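4-phosphoerythronate dehydrogenase (Lactobacillus jensenii, PDB 4PRK) probably catalyses the NAD-dependent interconversion of pyruvate and D-lactate, as a member of the D-isomer specific 2-hydroxyacid dehydrogenases. Local coordinates at residues Ala4-Ser9 / Glu32-Glu37; Gly47-Pro52 / Ile310-Thr315; Asp57-Tyr62 / Ala88-Leu93; Thr94-Pro99 / Glu322-Val327; Arg104-Met109 / Gly155-Ala160. One frame throughout, in Å; residues are numbered along the deposited sequence.

Interaction 1 (Ala4-Ser9 / Glu32-Glu37); sequences AVFSPS and ESLSAE
Phe6, the last residue of strand 2-6, lays its ring against Leu34 and the backbone that follows strand 26-30. The apolar part of the contact is a CH-pi interaction: Leu34 CB sits 4.0 Å from the centroid of the Phe6 ring and only 12° off its normal, almost squarely above the centre of one face. Farther out, Leu34 CD1 comes to 3.7 Å from Phe6 CZ, so the leucine covers both the middle and the tip of the ring. With Phe6 CG anti to its carbonyl carbon (chi1 -71°), the ring swings toward the loop. Val48 and Leu50 of strand 47-50 also pack on it, making the phenyl group a filler shared by three parts of the chain.

The polar atoms lie at the edges of this packing. Glu32 O is in the plane of the Phe6 ring, 3.5 Å from CD2, where a carbonyl oxygen can meet the slightly positive C-H rim. Beyond the strand end the chain turns through left-handed backbone angles at Ser7, whose CB rests 3.6 Å from Ser33 OG. That hydroxyl has weak hydrogen bonds to Lys51 O and Leu53 N, in the chain just after strand 47-50.

The arrangement belongs to the C-terminal edge of a parallel alpha/beta sheet, where neighbouring strands give way to loops together. The strand order 2-1-3-4-5 around it is that of a flavodoxin-like domain, and Ser9 N-caps helix 10-23, which follows strand 2-6.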
# COMPACT_ATOMS: atom_id res chain seq x y z
N ALA A 4 -25.41 30.53 -13.94
CA ALA A 4 -24.42 31.27 -14.71
C ALA A 4 -23.02 30.91 -14.25
O ALA A 4 -22.77 30.80 -13.07
CB ALA A 4 -24.66 32.76 -14.59
N VAL A 5 -22.12 30.74 -15.21
CA VAL A 5 -20.74 30.42 -14.93
C VAL A 5 -19.86 31.51 -15.49
O VAL A 5 -19.78 31.69 -16.69
CB VAL A 5 -20.35 29.10 -15.59
CG1 VAL A 5 -18.88 28.79 -15.37
CG2 VAL A 5 -21.22 27.98 -15.06
N PHE A 6 -19.13 32.19 -14.62
CA PHE A 6 -18.36 33.34 -15.03
C PHE A 6 -16.92 32.98 -15.27
O PHE A 6 -16.32 32.30 -14.47
CB PHE A 6 -18.47 34.43 -13.99
CG PHE A 6 -19.82 35.07 -13.95
CD1 PHE A 6 -20.80 34.57 -13.14
CD2 PHE A 6 -20.11 36.14 -14.77
CE1 PHE A 6 -22.05 35.14 -13.11
CE2 PHE A 6 -21.36 36.72 -14.75
CZ PHE A 6 -22.32 36.21 -13.92
N SER A 7 -16.37 33.44 -16.38
CA SER A 7 -14.97 33.24 -16.66
C SER A 7 -14.49 31.79 -16.64
O SER A 7 -13.58 31.43 -15.91
CB SER A 7 -14.14 34.07 -15.69
OG SER A 7 -12.78 34.00 -16.02
N PRO A 8 -15.13 30.92 -17.41
CA PRO A 8 -14.59 29.55 -17.45
C PRO A 8 -13.22 29.41 -18.12
O PRO A 8 -12.90 30.12 -19.06
CB PRO A 8 -15.65 28.79 -18.22
CG PRO A 8 -16.11 29.74 -19.22
CD PRO A 8 -16.31 30.96 -18.40
N SER A 9 -12.41 28.49 -17.61
CA SER A 9 -11.20 28.08 -18.26
C SER A 9 -11.59 27.28 -19.47
O SER A 9 -12.71 26.81 -19.59
CB SER A 9 -10.38 27.16 -17.36
OG SER A 9 -10.81 25.81 -17.47
N GLU A 32 -16.20 36.60 -19.23
CA GLU A 32 -15.57 37.42 -18.22
C GLU A 32 -16.09 37.16 -16.83
O GLU A 32 -17.19 36.60 -16.62
CB GLU A 32 -15.70 38.92 -18.56
CG GLU A 32 -14.45 39.49 -19.21
CD GLU A 32 -13.19 38.90 -18.59
OE1 GLU A 32 -12.54 38.08 -19.27
OE2 GLU A 32 -12.90 39.21 -17.41
N SER A 33 -15.33 37.67 -15.88
CA SER A 33 -15.71 37.66 -14.49
C SER A 33 -16.87 38.61 -14.24
O SER A 33 -17.10 39.56 -14.97
CB SER A 33 -14.52 38.03 -13.62
OG SER A 33 -13.55 37.01 -13.65
N LEU A 34 -17.62 38.32 -13.19
CA LEU A 34 -18.79 39.10 -12.89
C LEU A 34 -18.37 40.54 -12.66
O LEU A 34 -17.38 40.81 -12.01
CB LEU A 34 -19.45 38.54 -11.64
CG LEU A 34 -20.59 39.30 -10.97
CD1 LEU A 34 -21.86 39.15 -11.79
CD2 LEU A 34 -20.80 38.75 -9.57
N SER A 35 -19.14 41.45 -13.22
CA SER A 35 -18.89 42.87 -13.06
C SER A 35 -20.17 43.63 -13.34
O SER A 35 -21.12 43.08 -13.87
CB SER A 35 -17.76 43.34 -13.97
OG SER A 35 -18.24 43.82 -15.21
N ALA A 36 -20.17 44.91 -13.02
CA ALA A 36 -21.35 45.72 -13.20
C ALA A 36 -21.71 45.63 -14.67
O ALA A 36 -22.88 45.71 -15.03
CB ALA A 36 -21.08 47.15 -12.81
N GLU A 37 -20.69 45.48 -15.50
CA GLU A 37 -20.87 45.34 -16.94
C GLU A 37 -21.67 44.11 -17.35
O GLU A 37 -22.43 44.17 -18.30
CB GLU A 37 -19.51 45.32 -17.63
CG GLU A 37 -18.82 46.67 -17.70
CD GLU A 37 -17.34 46.58 -17.39
OE1 GLU A 37 -16.86 45.47 -17.13
OE2 GLU A 37 -16.66 47.63 -17.41

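Interaction 2 (Gly47-Pro52 / Ile310-Thr315); sequences GVLLKP and ISLRDT
Leu49 points its side chain from the sheet straight into helix 310-315, and its two methyl groups divide the work. Its CG is anti to the carbonyl carbon (chi1 -69°), which sends the fork outward from the strand. CD2 enters between two hydroxyls, 3.2 Å from Thr315 OG1 and 3.4 Å from Ser311 OG, while CD1 lies 3.8 Å from Leu312 CB. The packing is tight.

Both hydroxyls that CD2 touches have partners within the helix, so the apolar neighbour leaves neither wanting. Thr315 OG1 donates to Ser311 O over 2.7 Å, approaching from well above the carbonyl plane, and the same carbonyl takes the backbone N-H of Thr315. Ser311 OG, turned between its own backbone N and carbonyl carbon (chi1 60°), bonds chiefly to Met307 O, one turn back, with Ile308 O also near. The rotation that serves Thr315 OG1 also puts its CG2 over the strand, 3.9 Å from Gly47 CA and 3.7 Å from Val48 O. A side chain on Gly47 would collide with that methyl, which makes the glycine a matter of space.

The short axes pass 8.5 Å apart and run nearly antiparallel, at 154°. Strand 47-50 is hydrogen-bonded between strand 2-6 and strand 72-75, and helix 301-319 lies along this face beside helix 10-23, Leu312 reaching both Ile3 of the sheet and Thr19 and Phe23 of that neighbour.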
# COMPACT_ATOMS: atom_id res chain seq x y z
N GLY A 47 -28.69 30.74 -9.97
CA GLY A 47 -27.52 30.87 -9.12
C GLY A 47 -26.26 31.22 -9.89
O GLY A 47 -26.27 31.18 -11.10
N VAL A 48 -25.18 31.57 -9.19
CA VAL A 48 -23.97 31.98 -9.88
C VAL A 48 -22.73 31.20 -9.42
O VAL A 48 -22.62 30.78 -8.26
CB VAL A 48 -23.80 33.51 -9.76
CG1 VAL A 48 -22.38 33.96 -10.10
CG2 VAL A 48 -24.80 34.22 -10.67
N LEU A 49 -21.81 30.95 -10.37
CA LEU A 49 -20.52 30.29 -10.10
C LEU A 49 -19.41 31.26 -10.53
O LEU A 49 -19.31 31.65 -11.72
CB LEU A 49 -20.43 28.93 -10.82
CG LEU A 49 -21.34 27.78 -10.32
CD1 LEU A 49 -21.00 26.43 -11.00
CD2 LEU A 49 -21.29 27.62 -8.80
N LEU A 50 -18.57 31.66 -9.56
CA LEU A 50 -17.59 32.73 -9.77
C LEU A 50 -16.16 32.23 -9.76
O LEU A 50 -15.82 31.26 -9.07
CB LEU A 50 -17.74 33.79 -8.67
CG LEU A 50 -19.04 34.63 -8.65
CD1 LEU A 50 -18.85 35.93 -7.86
CD2 LEU A 50 -19.50 34.94 -10.08
N LYS A 51 -15.35 32.83 -10.61
CA LYS A 51 -13.91 32.66 -10.61
C LYS A 51 -13.34 34.05 -10.74
O LYS A 51 -12.94 34.45 -11.83
CB LYS A 51 -13.45 31.77 -11.75
CG LYS A 51 -11.96 31.48 -11.75
CD LYS A 51 -11.57 30.52 -12.86
CE LYS A 51 -10.11 30.67 -13.24
NZ LYS A 51 -9.56 29.43 -13.86
N PRO A 52 -13.32 34.81 -9.56
CA PRO A 52 -13.02 36.22 -9.80
C PRO A 52 -11.54 36.50 -10.00
O PRO A 52 -10.73 36.16 -9.16
CB PRO A 52 -13.52 36.94 -8.54
CG PRO A 52 -14.06 35.91 -7.61
CD PRO A 52 -13.44 34.64 -8.03
N ILE A 310 -18.64 20.77 -7.46
CA ILE A 310 -18.84 21.02 -6.03
C ILE A 310 -19.51 22.39 -5.76
O ILE A 310 -20.46 22.46 -4.97
CB ILE A 310 -17.53 20.87 -5.21
CG1 ILE A 310 -17.10 19.37 -5.23
CG2 ILE A 310 -17.76 21.34 -3.78
CD1 ILE A 310 -15.76 19.06 -4.58
N SER A 311 -19.04 23.46 -6.40
CA SER A 311 -19.72 24.74 -6.30
C SER A 311 -21.19 24.67 -6.83
O SER A 311 -22.16 25.03 -6.12
CB SER A 311 -18.89 25.79 -7.04
OG SER A 311 -18.72 25.49 -8.41
N LEU A 312 -21.35 24.15 -8.04
CA LEU A 312 -22.66 23.98 -8.69
C LEU A 312 -23.66 23.34 -7.70
O LEU A 312 -24.77 23.84 -7.53
CB LEU A 312 -22.52 23.09 -9.98
CG LEU A 312 -23.81 22.71 -10.76
CD1 LEU A 312 -24.48 23.99 -11.24
CD2 LEU A 312 -23.61 21.75 -11.94
N ARG A 313 -23.24 22.22 -7.09
CA ARG A 313 -24.02 21.45 -6.15
C ARG A 313 -24.41 22.27 -4.91
O ARG A 313 -25.58 22.29 -4.55
CB ARG A 313 -23.29 20.15 -5.74
CG ARG A 313 -24.23 19.04 -5.28
CD ARG A 313 -23.92 18.54 -3.87
NE ARG A 313 -24.11 19.60 -2.88
CZ ARG A 313 -25.06 19.66 -1.94
NH1 ARG A 313 -25.95 18.69 -1.79
NH2 ARG A 313 -25.10 20.71 -1.13
N ASP A 314 -23.47 22.94 -4.25
CA ASP A 314 -23.85 23.85 -3.14
C ASP A 314 -24.72 24.98 -3.66
O ASP A 314 -25.61 25.42 -2.95
CB ASP A 314 -22.65 24.49 -2.43
CG ASP A 314 -22.03 23.59 -1.35
OD1 ASP A 314 -22.52 22.46 -1.14
OD2 ASP A 314 -21.04 24.03 -0.72
N THR A 315 -24.46 25.44 -4.88
CA THR A 315 -25.16 26.59 -5.42
C THR A 315 -26.62 26.27 -5.70
O THR A 315 -27.50 27.04 -5.30
CB THR A 315 -24.44 27.14 -6.65
OG1 THR A 315 -23.14 27.55 -6.21
CG2 THR A 315 -25.19 28.35 -7.27

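Interaction 3 (Asp57-Tyr62 / Ala88-Leu93)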
# COMPACT_ATOMS: atom_id res chain seq x y z
N ASP A 57 -15.70 44.70 -6.19
CA ASP A 57 -15.78 45.86 -5.30
C ASP A 57 -17.18 46.54 -5.32
O ASP A 57 -17.84 46.58 -4.27
CB ASP A 57 -14.62 46.86 -5.57
CG ASP A 57 -14.03 46.77 -7.01
OD1 ASP A 57 -14.60 46.08 -7.88
OD2 ASP A 57 -12.99 47.39 -7.27
N ASP A 58 -17.62 47.03 -6.50
CA ASP A 58 -18.92 47.72 -6.66
C ASP A 58 -20.01 47.02 -5.85
O ASP A 58 -20.01 45.80 -5.73
CB ASP A 58 -19.42 47.77 -8.13
CG ASP A 58 -18.33 48.06 -9.15
OD1 ASP A 58 -17.53 49.00 -8.95
OD2 ASP A 58 -18.29 47.36 -10.19
N GLU A 59 -20.97 47.79 -5.33
CA GLU A 59 -22.08 47.21 -4.57
C GLU A 59 -23.33 46.90 -5.42
O GLU A 59 -24.18 46.11 -4.98
CB GLU A 59 -22.44 48.13 -3.40
CG GLU A 59 -23.90 48.03 -2.95
CD GLU A 59 -24.13 48.61 -1.58
OE1 GLU A 59 -23.15 49.06 -0.97
OE2 GLU A 59 -25.29 48.58 -1.12
N ILE A 60 -23.43 47.51 -6.61
CA ILE A 60 -24.64 47.39 -7.46
C ILE A 60 -24.76 45.98 -8.05
O ILE A 60 -25.87 45.47 -8.30
CB ILE A 60 -24.73 48.51 -8.56
CG1 ILE A 60 -24.06 48.12 -9.90
CG2 ILE A 60 -24.19 49.84 -8.02
CD1 ILE A 60 -22.55 48.03 -9.89
N VAL A 61 -23.60 45.34 -8.25
CA VAL A 61 -23.52 43.92 -8.56
C VAL A 61 -24.26 43.09 -7.48
O VAL A 61 -25.22 42.35 -7.78
CB VAL A 61 -22.05 43.48 -8.71
CG1 VAL A 61 -21.95 41.97 -8.94
CG2 VAL A 61 -21.35 44.28 -9.82
N TYR A 62 -23.84 43.27 -6.22
CA TYR A 62 -24.47 42.58 -5.09
C TYR A 62 -25.95 42.96 -4.93
O TYR A 62 -26.77 42.08 -4.67
CB TYR A 62 -23.75 42.90 -3.77
CG TYR A 62 -22.29 42.51 -3.70
CD1 TYR A 62 -21.30 43.40 -4.12
CD2 TYR A 62 -21.88 41.29 -3.18
CE1 TYR A 62 -19.96 43.09 -4.06
CE2 TYR A 62 -20.53 40.96 -3.10
CZ TYR A 62 -19.57 41.87 -3.55
OH TYR A 62 -18.22 41.59 -3.50
N ALA A 88 -21.85 41.10 1.15
CA ALA A 88 -22.54 39.81 1.12
C ALA A 88 -23.61 39.70 2.22
O ALA A 88 -24.76 39.35 1.95
CB ALA A 88 -21.53 38.67 1.25
N LYS A 89 -23.21 40.00 3.45
CA LYS A 89 -24.13 39.98 4.60
C LYS A 89 -25.27 40.99 4.39
O LYS A 89 -26.44 40.66 4.59
CB LYS A 89 -23.36 40.30 5.89
CG LYS A 89 -24.15 40.12 7.18
CD LYS A 89 -24.47 38.65 7.46
CE LYS A 89 -24.86 38.45 8.91
NZ LYS A 89 -25.07 37.01 9.24
N LYS A 90 -24.92 42.21 3.98
CA LYS A 90 -25.90 43.25 3.67
C LYS A 90 -27.06 42.73 2.80
O LYS A 90 -28.23 43.00 3.09
CB LYS A 90 -25.23 44.44 2.98
CG LYS A 90 -26.23 45.42 2.39
CD LYS A 90 -25.55 46.70 1.94
CE LYS A 90 -26.49 47.87 2.07
NZ LYS A 90 -25.68 49.11 1.96
N TYR A 91 -26.72 41.97 1.75
CA TYR A 91 -27.71 41.48 0.79
C TYR A 91 -28.06 40.02 0.98
O TYR A 91 -28.49 39.40 0.04
CB TYR A 91 -27.24 41.74 -0.64
CG TYR A 91 -27.27 43.20 -0.98
CD1 TYR A 91 -28.47 43.86 -1.20
CD2 TYR A 91 -26.09 43.94 -1.05
CE1 TYR A 91 -28.52 45.21 -1.50
CE2 TYR A 91 -26.12 45.29 -1.34
CZ TYR A 91 -27.33 45.92 -1.56
OH TYR A 91 -27.35 47.27 -1.85
N HIS A 92 -27.88 39.48 2.18
CA HIS A 92 -28.29 38.11 2.49
C HIS A 92 -27.71 37.07 1.52
O HIS A 92 -28.34 36.05 1.26
CB HIS A 92 -29.82 38.02 2.53
CG HIS A 92 -30.46 38.89 3.57
ND1 HIS A 92 -31.53 38.47 4.33
CD2 HIS A 92 -30.18 40.15 3.98
CE1 HIS A 92 -31.88 39.44 5.16
NE2 HIS A 92 -31.07 40.47 4.97
N LEU A 93 -26.51 37.33 1.01
CA LEU A 93 -25.86 36.43 0.05
C LEU A 93 -24.90 35.45 0.76
O LEU A 93 -23.77 35.82 1.06
CB LEU A 93 -25.06 37.25 -0.99
CG LEU A 93 -25.80 38.02 -2.10
CD1 LEU A 93 -24.93 39.12 -2.69
CD2 LEU A 93 -26.29 37.08 -3.21
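Glu59 and Tyr91 meet at about a right angle, the carboxylate plane turned 79° from the tyrosine ring. Glu59, extended beyond CG, brings OE2 to the edge of that ring, and this one oxygen takes two donors. Tyr91 OH donates to the anti lone pair of Glu59 OE2 over a short 2.5 Å; Lys90 NZ comes across at 3.1 Å to the syn lone pair of the same OE2, adding a salt bridge. With an alanine here, Lys90 would probably lose its opposite charge and the Tyr91 hydroxyl its acceptor, and the lysine end is likely to turn freely.

The Tyr91 ring is sandwiched. Tyr62 C lies 4.0 Å above one face, toward the rim, and Lys90 CG lies 3.7 Å above the opposite face. Tyr62 CB closes on Tyr91 CD2 at 3.7 Å. The Tyr62 ring in turn receives Leu93 CD1 in its plane, 3.8 Å from Tyr62 CD2, the two side chains crossing at about a right angle, while its hydroxyl bonds to Leu56 O.

Helix 85-90 ends in a Schellman motif (Leu93 N to Ala88 O, His92 N to Lys89 O), with His92 at positive phi as C-prime residue, turning the chain toward strand 94-96.

Interaction 4 (Thr94-Pro99 / Glu322-Val327)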
# COMPACT_ATOMS: atom_id res chain seq x y z
N THR A 94 -25.35 34.21 1.01
CA THR A 94 -24.43 33.15 1.48
C THR A 94 -23.23 33.13 0.49
O THR A 94 -23.40 33.44 -0.69
CB THR A 94 -25.08 31.72 1.60
OG1 THR A 94 -26.19 31.73 2.52
CG2 THR A 94 -24.05 30.67 2.08
N VAL A 95 -22.03 32.83 0.99
CA VAL A 95 -20.82 32.63 0.15
C VAL A 95 -20.30 31.20 0.37
O VAL A 95 -20.09 30.78 1.52
CB VAL A 95 -19.72 33.66 0.48
CG1 VAL A 95 -18.58 33.64 -0.56
CG2 VAL A 95 -20.33 35.06 0.56
N THR A 96 -20.15 30.44 -0.72
CA THR A 96 -19.55 29.11 -0.63
C THR A 96 -18.28 29.10 -1.46
O THR A 96 -18.04 29.99 -2.31
CB THR A 96 -20.46 27.94 -1.14
OG1 THR A 96 -20.76 28.10 -2.54
CG2 THR A 96 -21.75 27.83 -0.32
N ASN A 97 -17.46 28.08 -1.23
CA ASN A 97 -16.24 27.93 -1.98
C ASN A 97 -15.90 26.46 -2.13
O ASN A 97 -16.59 25.59 -1.57
CB ASN A 97 -15.11 28.69 -1.25
CG ASN A 97 -14.63 27.98 -0.00
OD1 ASN A 97 -15.33 27.13 0.58
ND2 ASN A 97 -13.41 28.33 0.42
N VAL A 98 -14.80 26.21 -2.85
CA VAL A 98 -14.24 24.86 -2.97
C VAL A 98 -12.84 24.76 -2.30
O VAL A 98 -11.79 25.06 -2.90
CB VAL A 98 -14.25 24.37 -4.44
CG1 VAL A 98 -13.81 22.92 -4.51
CG2 VAL A 98 -15.66 24.49 -5.01
N PRO A 99 -12.85 24.40 -1.03
CA PRO A 99 -11.63 24.13 -0.28
C PRO A 99 -10.82 22.92 -0.75
O PRO A 99 -9.62 22.96 -0.70
CB PRO A 99 -12.14 23.94 1.15
CG PRO A 99 -13.58 23.63 1.02
CD PRO A 99 -14.04 24.39 -0.18
N GLU A 322 -31.84 24.40 0.54
CA GLU A 322 -31.16 23.28 1.20
C GLU A 322 -29.74 23.68 1.68
O GLU A 322 -29.26 24.79 1.41
CB GLU A 322 -31.10 22.04 0.28
CG GLU A 322 -32.11 20.94 0.62
CD GLU A 322 -33.35 21.00 -0.24
OE1 GLU A 322 -33.54 20.08 -1.06
OE2 GLU A 322 -34.14 21.97 -0.10
N ARG A 323 -29.08 22.77 2.40
CA ARG A 323 -27.75 23.05 2.96
C ARG A 323 -26.59 22.93 1.94
O ARG A 323 -26.59 22.03 1.08
CB ARG A 323 -27.47 22.15 4.17
CG ARG A 323 -26.56 22.81 5.20
CD ARG A 323 -27.30 23.84 6.06
NE ARG A 323 -28.28 23.22 6.95
CZ ARG A 323 -27.99 22.56 8.08
NH1 ARG A 323 -26.73 22.42 8.48
NH2 ARG A 323 -28.97 22.02 8.81
N ALA A 324 -25.62 23.84 2.07
CA ALA A 324 -24.36 23.83 1.33
C ALA A 324 -23.28 23.21 2.22
O ALA A 324 -23.34 23.33 3.46
CB ALA A 324 -23.96 25.24 0.91
N HIS A 325 -22.31 22.52 1.62
CA HIS A 325 -21.26 21.85 2.40
C HIS A 325 -20.13 22.81 2.76
O HIS A 325 -19.44 22.59 3.77
CB HIS A 325 -20.71 20.60 1.67
CG HIS A 325 -21.74 19.54 1.44
ND1 HIS A 325 -22.56 19.07 2.44
CD2 HIS A 325 -22.10 18.86 0.32
CE1 HIS A 325 -23.39 18.16 1.95
NE2 HIS A 325 -23.13 18.02 0.66
N PHE A 326 -19.98 23.89 1.97
CA PHE A 326 -18.81 24.75 2.01
C PHE A 326 -19.16 26.23 1.97
O PHE A 326 -18.58 27.01 1.21
CB PHE A 326 -17.86 24.37 0.87
CG PHE A 326 -17.51 22.90 0.85
CD1 PHE A 326 -16.72 22.35 1.85
CD2 PHE A 326 -17.99 22.06 -0.15
CE1 PHE A 326 -16.40 21.00 1.85
CE2 PHE A 326 -17.68 20.70 -0.15
CZ PHE A 326 -16.88 20.17 0.85
N VAL A 327 -20.11 26.61 2.82
CA VAL A 327 -20.31 28.02 3.24
C VAL A 327 -19.07 28.62 3.91
O VAL A 327 -18.37 27.93 4.66
CB VAL A 327 -21.42 28.11 4.29
CG1 VAL A 327 -21.71 29.58 4.64
CG2 VAL A 327 -22.66 27.36 3.81
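Thr96 and Val327 form a single beta bridge, their CA atoms 4.1 Å apart, between backbones that run in opposite directions. As a non-hydrogen-bonded pair they are flanked by bonds: Asn97 N donates to Phe326 O at 2.9 Å with an N-H...O angle of 148°, and Val95 pairs with Val328 beyond the bridge. Two CA-H...O contacts fill the middle, Val327 CA to Val95 O at 3.3 Å and Thr96 CA to Phe326 O at 3.0 Å.

Phe326 is the residue most covered by the other segment. Its CG is anti to the carbonyl carbon (chi1 -53°), which carries the ring to Pro99, whose CG meets Phe326 CD1 at 3.5 Å; His325 CB lies over one face of the ring. Were the phenyl ring cut back to an alanine here, Pro99 would probably lose its apolar cover and a gap would open beside it. Two methyl pairs add to this: Thr96 CG2 with Ala324 CB at 3.6 Å, and Thr94 CG2 with Val327 CG1 at the same distance. Asn97 ND2 turns elsewhere, to Val78 O.

The tail after helix 301-319 thus lines the outer edge of strand 94-96, whose other edge bonds to strand 72-75, while Asp314 of that helix holds the backbone N-H groups of His325 and Phe326.

Interaction 5 (Arg104-Met109 / Gly155-Ala160); sequences RAIAEM and GHIGSA
Ile106 can be followed outward from its backbone, and CB, CG2 and CD1 each meet Ile157 on the facing helix. CB lies 4.0 Å from Ile157 CD1. The short branch, CG2, stands anti to the backbone N and makes the closer touch, 3.5 Å from Ile157 CG2. The long branch runs through CG1 to its tip, where Ile106 CD1 comes to 3.7 Å from Ile157 CD1. The two isoleucines therefore engage branch to branch, methyl on like methyl, side chains set aslant.

One residue along, the helices come nearest. Ala107 CB abuts Ala160 CB at 3.6 Å and also lies against Ile157 O; these small side chains let the axes pass 8.2 Å apart at 48°. Arg104 adds its aliphatic part: the chain, bent at chi2 and chi3, brings CD to 3.9 Å from Ala160 CB and then turns its guanidinium to Glu108. There NE and NH2 grip Glu108 OE2 side-on, with the oxygen in the guanidinium plane and NE at 2.9 Å. Glu108 OE1 bonds to Ile144 N of a third subunit.

Helix 155-167 carries Gly155 and Gly158, consistent with the glycine-rich turn of a Rossmann nucleotide-binding fold. The side chains meeting between the helices are apolar, with no hydrogen bond across, and the buried charges of Arg104 and Glu108 pair beside them, which would probably lessen the cost of burial at a subunit boundary.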
# COMPACT_ATOMS: atom_id res chain seq x y z
N ARG A 104 -5.10 14.67 -3.92
CA ARG A 104 -4.19 13.80 -4.66
C ARG A 104 -3.51 14.46 -5.86
O ARG A 104 -2.39 14.14 -6.18
CB ARG A 104 -4.87 12.50 -5.05
CG ARG A 104 -4.93 11.47 -3.93
CD ARG A 104 -3.58 10.89 -3.59
NE ARG A 104 -3.07 9.99 -4.61
CZ ARG A 104 -2.82 8.70 -4.43
NH1 ARG A 104 -3.04 8.13 -3.26
NH2 ARG A 104 -2.35 7.97 -5.42
N ALA A 105 -4.20 15.35 -6.56
CA ALA A 105 -3.61 16.09 -7.69
C ALA A 105 -2.35 16.76 -7.21
O ALA A 105 -1.28 16.60 -7.75
CB ALA A 105 -4.58 17.12 -8.23
N ILE A 106 -2.49 17.50 -6.14
CA ILE A 106 -1.33 18.21 -5.63
C ILE A 106 -0.26 17.29 -5.04
O ILE A 106 0.92 17.48 -5.32
CB ILE A 106 -1.78 19.32 -4.67
CG1 ILE A 106 -2.53 20.33 -5.52
CG2 ILE A 106 -0.60 19.97 -3.98
CD1 ILE A 106 -3.52 21.15 -4.79
N ALA A 107 -0.68 16.29 -4.26
CA ALA A 107 0.26 15.42 -3.62
C ALA A 107 1.09 14.68 -4.67
O ALA A 107 2.29 14.50 -4.53
CB ALA A 107 -0.47 14.44 -2.76
N GLU A 108 0.45 14.33 -5.77
CA GLU A 108 1.12 13.54 -6.81
C GLU A 108 2.13 14.38 -7.57
O GLU A 108 3.17 13.88 -8.05
CB GLU A 108 0.08 12.90 -7.75
CG GLU A 108 -0.62 11.70 -7.13
CD GLU A 108 -1.66 11.01 -8.01
OE1 GLU A 108 -1.70 11.24 -9.25
OE2 GLU A 108 -2.41 10.16 -7.47
N MET A 109 1.87 15.66 -7.66
CA MET A 109 2.83 16.57 -8.33
C MET A 109 4.08 16.66 -7.40
O MET A 109 5.22 16.52 -7.84
CB MET A 109 2.20 17.96 -8.60
CG MET A 109 3.17 18.98 -9.17
SD MET A 109 3.77 18.51 -10.82
CE MET A 109 3.13 19.89 -11.75
N GLY A 155 -2.35 18.39 6.72
CA GLY A 155 -3.58 18.69 5.99
C GLY A 155 -3.94 17.54 5.04
O GLY A 155 -3.26 16.46 5.01
N HIS A 156 -4.99 17.76 4.27
CA HIS A 156 -5.49 16.80 3.27
C HIS A 156 -4.40 16.46 2.25
O HIS A 156 -4.25 15.33 1.90
CB HIS A 156 -6.67 17.36 2.47
CG HIS A 156 -7.91 17.63 3.26
ND1 HIS A 156 -8.68 16.63 3.82
CD2 HIS A 156 -8.57 18.79 3.50
CE1 HIS A 156 -9.74 17.16 4.42
NE2 HIS A 156 -9.70 18.47 4.22
N ILE A 157 -3.63 17.44 1.79
CA ILE A 157 -2.57 17.24 0.78
C ILE A 157 -1.34 16.48 1.31
O ILE A 157 -0.84 15.47 0.71
CB ILE A 157 -2.20 18.58 0.14
CG1 ILE A 157 -3.40 19.09 -0.64
CG2 ILE A 157 -1.02 18.47 -0.80
CD1 ILE A 157 -3.23 20.50 -1.15
N GLY A 158 -0.82 16.98 2.40
CA GLY A 158 0.35 16.37 3.06
C GLY A 158 0.09 14.95 3.47
O GLY A 158 0.97 14.03 3.40
N SER A 159 -1.11 14.77 3.95
CA SER A 159 -1.58 13.44 4.28
C SER A 159 -1.55 12.49 3.09
O SER A 159 -1.20 11.34 3.21
CB SER A 159 -3.02 13.52 4.81
OG SER A 159 -3.48 12.22 4.90
N ALA A 160 -1.99 12.96 1.95
CA ALA A 160 -1.93 12.17 0.74
C ALA A 160 -0.46 11.89 0.30
O ALA A 160 -0.13 10.78 -0.19
CB ALA A 160 -2.71 12.88 -0.39

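In the fold
Interactions 1, 2 and 4 all reach the five-stranded sheet, the first two through neighbouring strands that share backbone bonds, the last at its outer strand. Interaction 2 is fully buried and relies on methyl groups fitted among hydroxyls already engaged; interactions 1, 3 and 4 are only partly buried, and charge enters across the contact in interaction 3 alone, while interaction 4 depends on backbone pairing. Interactions 2 and 4 share helix 301-319 and its tail, touching through Asp314. Interaction 5 stands apart, about 22 Å from interaction 4 between centres, near the middle of the chain; also buried, it is apolar between its helices and borders other subunits.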